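Local coordinates for PnpC (PDB 3N9T), which catalyses, as a ferric-iron hydroxyquinol 1,2-dioxygenase, the intradiol ring cleavage of hydroxyquinol by dioxygen, at residues A[147-152]-A[182-187]; A[221-224]-A[230-233]. All coordinates share one frame; numbering follows the deposited sequence.

Interaction 1 of 2, residues A[147-152]-A[182-187]; sequences AVLDVW and GCFAIQ
L149 lays one methyl on the phenyl ring of F184, the two side chains crossing at about a right angle: L149 CD2 stands 3.8 Å above the F184 ring plane, over its centre and 13° off the normal, which defines a CH-pi contact over the face. L149 CD2 leans slightly to the CG/CD2 side of the ring, 3.9 Å from F184 CD2 against 4.2 Å from F184 CD1. F184 presents its face because CG sits between the backbone N and the carbonyl carbon (chi1 70°), with the ring turned broadside by chi2. The second pair meets differently: V151 and I186 reach for each other tip to tip, V151 CG1 lying 3.9 Å from I186 CD1, and the extended outer torsion of I186 (chi2 170°) carries its terminal methyl that far. No hydrogen bond links the segments, and all four touching residues are buried. A serine in place of F184 would probably leave the L149 methyl without its ring face and open a gap between the two packed faces. F221, from strand 214-224, touches L149, V151 and I186 alike. With L149 CA and F184 CA 8.6 Å apart, this is face-to-face packing across the apolar interior of the beta-sandwich of intradiol dioxygenases.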
loop_
_atom_site.group_PDB
_atom_site.type_symbol
_atom_site.label_atom_id
_atom_site.label_comp_id
_atom_site.label_asym_id
_atom_site.label_seq_id
_atom_site.Cartn_x
_atom_site.Cartn_y
_atom_site.Cartn_z
ATOM N N ALA A 147 -17.910 -34.511 -13.293
ATOM C CA ALA A 147 -17.383 -33.203 -12.904
ATOM C C ALA A 147 -18.454 -32.124 -13.038
ATOM O O ALA A 147 -19.306 -32.172 -13.924
ATOM C CB ALA A 147 -16.204 -32.881 -13.784
ATOM N N VAL A 148 -18.408 -31.130 -12.164
ATOM C CA VAL A 148 -19.323 -30.035 -12.194
ATOM C C VAL A 148 -18.546 -28.773 -12.703
ATOM O O VAL A 148 -17.506 -28.464 -12.158
ATOM C CB VAL A 148 -19.944 -29.770 -10.742
ATOM C CG1 VAL A 148 -20.677 -28.571 -10.763
ATOM C CG2 VAL A 148 -20.986 -30.807 -10.396
ATOM N N LEU A 149 -19.023 -28.128 -13.781
ATOM C CA LEU A 149 -18.395 -26.946 -14.379
ATOM C C LEU A 149 -19.331 -25.789 -14.107
ATOM O O LEU A 149 -20.411 -25.720 -14.732
ATOM C CB LEU A 149 -18.260 -27.093 -15.918
ATOM C CG LEU A 149 -17.383 -28.276 -16.350
ATOM C CD1 LEU A 149 -18.230 -29.596 -16.489
ATOM C CD2 LEU A 149 -16.686 -27.986 -17.634
ATOM N N ASP A 150 -18.934 -24.893 -13.189
ATOM C CA ASP A 150 -19.703 -23.650 -12.946
ATOM C C ASP A 150 -19.143 -22.647 -13.895
ATOM O O ASP A 150 -17.916 -22.400 -13.867
ATOM C CB ASP A 150 -19.459 -23.119 -11.519
ATOM C CG ASP A 150 -20.177 -23.969 -10.444
ATOM O OD1 ASP A 150 -21.375 -24.227 -10.607
ATOM O OD2 ASP A 150 -19.510 -24.389 -9.480
ATOM N N VAL A 151 -20.001 -22.038 -14.711
ATOM C CA VAL A 151 -19.485 -21.104 -15.745
ATOM C C VAL A 151 -20.237 -19.803 -15.657
ATOM O O VAL A 151 -21.406 -19.796 -15.307
ATOM C CB VAL A 151 -19.601 -21.675 -17.185
ATOM C CG1 VAL A 151 -18.837 -22.964 -17.231
ATOM C CG2 VAL A 151 -21.098 -21.962 -17.573
ATOM N N TRP A 152 -19.564 -18.706 -16.013
ATOM C CA TRP A 152 -20.215 -17.396 -16.037
ATOM C C TRP A 152 -19.434 -16.476 -17.030
ATOM O O TRP A 152 -18.210 -16.651 -17.287
ATOM C CB TRP A 152 -20.368 -16.833 -14.592
ATOM C CG TRP A 152 -19.097 -16.460 -13.829
ATOM C CD1 TRP A 152 -18.575 -15.175 -13.623
ATOM C CD2 TRP A 152 -18.165 -17.380 -13.179
ATOM N NE1 TRP A 152 -17.392 -15.275 -12.845
ATOM C CE2 TRP A 152 -17.141 -16.597 -12.565
ATOM C CE3 TRP A 152 -18.130 -18.791 -13.033
ATOM C CZ2 TRP A 152 -16.032 -17.183 -11.882
ATOM C CZ3 TRP A 152 -17.064 -19.373 -12.350
ATOM C CH2 TRP A 152 -16.003 -18.556 -11.796
ATOM N N GLY A 182 -16.855 -37.996 -20.124
ATOM C CA GLY A 182 -16.175 -36.752 -19.685
ATOM C C GLY A 182 -16.540 -35.515 -20.542
ATOM O O GLY A 182 -15.968 -34.455 -20.382
ATOM N N CYS A 183 -17.516 -35.656 -21.430
ATOM C CA CYS A 183 -17.910 -34.617 -22.379
ATOM C C CYS A 183 -18.847 -33.628 -21.702
ATOM O O CYS A 183 -19.739 -34.020 -20.898
ATOM C CB CYS A 183 -18.586 -35.262 -23.611
ATOM S SG CYS A 183 -17.440 -36.238 -24.570
ATOM N N PHE A 184 -18.650 -32.357 -22.049
ATOM C CA PHE A 184 -19.616 -31.329 -21.650
ATOM C C PHE A 184 -20.003 -30.468 -22.881
ATOM O O PHE A 184 -19.263 -30.409 -23.847
ATOM C CB PHE A 184 -19.000 -30.441 -20.561
ATOM C CG PHE A 184 -17.920 -29.562 -21.043
ATOM C CD1 PHE A 184 -18.221 -28.278 -21.529
ATOM C CD2 PHE A 184 -16.611 -29.980 -20.984
ATOM C CE1 PHE A 184 -17.226 -27.448 -22.019
ATOM C CE2 PHE A 184 -15.598 -29.151 -21.447
ATOM C CZ PHE A 184 -15.895 -27.904 -21.980
ATOM N N ALA A 185 -21.121 -29.784 -22.801
ATOM C CA ALA A 185 -21.531 -28.884 -23.849
ATOM C C ALA A 185 -22.442 -27.803 -23.288
ATOM O O ALA A 185 -23.372 -28.040 -22.469
ATOM C CB ALA A 185 -22.208 -29.663 -25.021
ATOM N N ILE A 186 -22.121 -26.586 -23.698
ATOM C CA ILE A 186 -22.715 -25.368 -23.170
ATOM C C ILE A 186 -23.141 -24.522 -24.382
ATOM O O ILE A 186 -22.308 -24.177 -25.213
ATOM C CB ILE A 186 -21.603 -24.551 -22.435
ATOM C CG1 ILE A 186 -21.079 -25.340 -21.199
ATOM C CG2 ILE A 186 -22.167 -23.167 -22.050
ATOM C CD1 ILE A 186 -19.807 -24.735 -20.525
ATOM N N GLN A 187 -24.419 -24.158 -24.477
ATOM C CA GLN A 187 -24.801 -23.180 -25.500
ATOM C C GLN A 187 -24.842 -21.820 -24.827
ATOM O O GLN A 187 -25.370 -21.673 -23.721
ATOM C CB GLN A 187 -26.160 -23.516 -26.153
ATOM C CG GLN A 187 -26.057 -24.630 -27.239
ATOM C CD GLN A 187 -27.418 -24.841 -27.956
ATOM O OE1 GLN A 187 -28.233 -25.667 -27.542
ATOM N NE2 GLN A 187 -27.661 -24.075 -28.990
#

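Interaction 2 of 2, residues A[221-224]-A[230-233]; sequences FMIQ and KLVT
F221 and T233 form a hydrogen-bonded antiparallel pair in which both backbone N-H groups and both carbonyls find partners. F221 N gives its hydrogen to T233 O at 3.0 Å, yet the donor stands 40° out of the carbonyl plane. The return bond, from T233 N to F221 O, is 2.8 Å long and comes almost end-on to the carbonyl, with a C=O...N angle of 163°. F221 O also receives a CA-H...O contact from V232 CA. Two residues on, I223 and L231 repeat the exchange: I223 N donates to L231 O at 2.8 Å and L231 N to I223 O at 3.0 Å, both donors lying in the carbonyl plane. L231 O is doubly engaged too, since M222 CA approaches it at 3.2 Å. M222 and V232 lie between these pairs as a non-hydrogen-bonded pair. The segments are thus part of a beta hairpin, strand 214-224 turning back into strand 231-237, with local axes 4.7 Å apart and 169° between their directions. The backbone of M222 bonds instead to D150 of strand 148-152, along the opposite edge of this segment, and that of V232 to T103. T233 OG1 is satisfied by E101 O. Among the apolar groups, I223 and L231 lie side by side, I223 CD1 lying 4.2 Å from L231 CD2, on the face that carries F221 and meets F285. At the hairpin's end, the aliphatic part of K230 runs alongside Q224, K230 CG lying 3.7 Å from Q224 CG.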
loop_
_atom_site.group_PDB
_atom_site.type_symbol
_atom_site.label_atom_id
_atom_site.label_comp_id
_atom_site.label_asym_id
_atom_site.label_seq_id
_atom_site.Cartn_x
_atom_site.Cartn_y
_atom_site.Cartn_z
ATOM N N PHE A 221 -14.504 -20.447 -15.737
ATOM C CA PHE A 221 -14.836 -21.831 -15.288
ATOM C C PHE A 221 -14.343 -22.102 -13.853
ATOM O O PHE A 221 -13.163 -21.777 -13.518
ATOM C CB PHE A 221 -14.144 -22.874 -16.150
ATOM C CG PHE A 221 -14.737 -23.038 -17.516
ATOM C CD1 PHE A 221 -14.467 -22.078 -18.517
ATOM C CD2 PHE A 221 -15.587 -24.122 -17.804
ATOM C CE1 PHE A 221 -15.014 -22.215 -19.785
ATOM C CE2 PHE A 221 -16.127 -24.285 -19.115
ATOM C CZ PHE A 221 -15.865 -23.302 -20.088
ATOM N N MET A 222 -15.208 -22.742 -13.043
ATOM C CA MET A 222 -14.770 -23.428 -11.845
ATOM C C MET A 222 -15.218 -24.878 -11.963
ATOM O O MET A 222 -16.408 -25.148 -12.070
ATOM C CB MET A 222 -15.399 -22.786 -10.592
ATOM C CG MET A 222 -14.985 -23.574 -9.236
ATOM S SD MET A 222 -15.691 -22.725 -7.859
ATOM C CE MET A 222 -14.313 -22.107 -7.055
ATOM N N ILE A 223 -14.273 -25.804 -11.958
ATOM C CA ILE A 223 -14.565 -27.214 -12.193
ATOM C C ILE A 223 -14.187 -28.002 -10.945
ATOM O O ILE A 223 -13.096 -27.814 -10.411
ATOM C CB ILE A 223 -13.745 -27.725 -13.400
ATOM C CG1 ILE A 223 -13.988 -26.772 -14.586
ATOM C CG2 ILE A 223 -14.113 -29.182 -13.793
ATOM C CD1 ILE A 223 -13.377 -27.155 -15.843
ATOM N N GLN A 224 -15.101 -28.853 -10.474
ATOM C CA GLN A 224 -14.885 -29.653 -9.280
ATOM C C GLN A 224 -15.295 -31.087 -9.581
ATOM O O GLN A 224 -16.255 -31.310 -10.313
ATOM C CB GLN A 224 -15.720 -29.108 -8.101
ATOM C CG GLN A 224 -15.180 -27.827 -7.535
ATOM C CD GLN A 224 -16.111 -27.252 -6.525
ATOM O OE1 GLN A 224 -17.088 -26.600 -6.860
ATOM N NE2 GLN A 224 -15.838 -27.522 -5.292
ATOM N N LYS A 230 -9.921 -28.658 -7.054
ATOM C CA LYS A 230 -10.721 -27.607 -7.689
ATOM C C LYS A 230 -9.888 -26.764 -8.723
ATOM O O LYS A 230 -8.712 -26.416 -8.477
ATOM C CB LYS A 230 -11.259 -26.639 -6.665
ATOM C CG LYS A 230 -12.197 -25.578 -7.276
ATOM C CD LYS A 230 -12.543 -24.468 -6.314
ATOM C CE LYS A 230 -13.427 -24.948 -5.190
ATOM N NZ LYS A 230 -13.690 -23.769 -4.285
ATOM N N LEU A 231 -10.492 -26.474 -9.878
ATOM C CA LEU A 231 -9.839 -25.699 -10.914
ATOM C C LEU A 231 -10.679 -24.449 -11.121
ATOM O O LEU A 231 -11.849 -24.569 -11.294
ATOM C CB LEU A 231 -9.793 -26.507 -12.231
ATOM C CG LEU A 231 -9.385 -25.708 -13.457
ATOM C CD1 LEU A 231 -7.911 -25.190 -13.270
ATOM C CD2 LEU A 231 -9.387 -26.659 -14.689
ATOM N N VAL A 232 -10.076 -23.270 -11.033
ATOM C CA VAL A 232 -10.728 -22.004 -11.357
ATOM C C VAL A 232 -9.862 -21.391 -12.447
ATOM O O VAL A 232 -8.630 -21.224 -12.233
ATOM C CB VAL A 232 -10.661 -21.043 -10.153
ATOM C CG1 VAL A 232 -11.058 -19.581 -10.562
ATOM C CG2 VAL A 232 -11.592 -21.553 -9.050
ATOM N N THR A 233 -10.438 -21.088 -13.613
ATOM C CA THR A 233 -9.604 -20.594 -14.723
ATOM C C THR A 233 -10.501 -19.739 -15.618
ATOM O O THR A 233 -11.655 -19.490 -15.238
ATOM C CB THR A 233 -8.878 -21.756 -15.459
ATOM O OG1 THR A 233 -7.851 -21.209 -16.302
ATOM C CG2 THR A 233 -9.878 -22.649 -16.278
#

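Overall arrangement
Interaction 1 closes before interaction 2 opens along the chain, and they lie about 10 Å apart, centre to centre. Strand 148-152 of the first and strand 214-224 of the second are antiparallel neighbours in one sheet. A probable backbone hydrogen bond of 2.8 Å, V148 N to Q224 O, joins them directly. The side chains meet as well, V151 CG1 packing against F221 CD2 at 3.5 Å. Interaction 2 extends that sheet by one more strand through main-chain bonds, whereas interaction 1 reaches across the apolar interior to strand 183-189. Strand 214-224 also carries H218 and H220, two of the ferric iron ligands, with the V151 side chain about 11 Å and that of V232 about 10 Å from the bound iron.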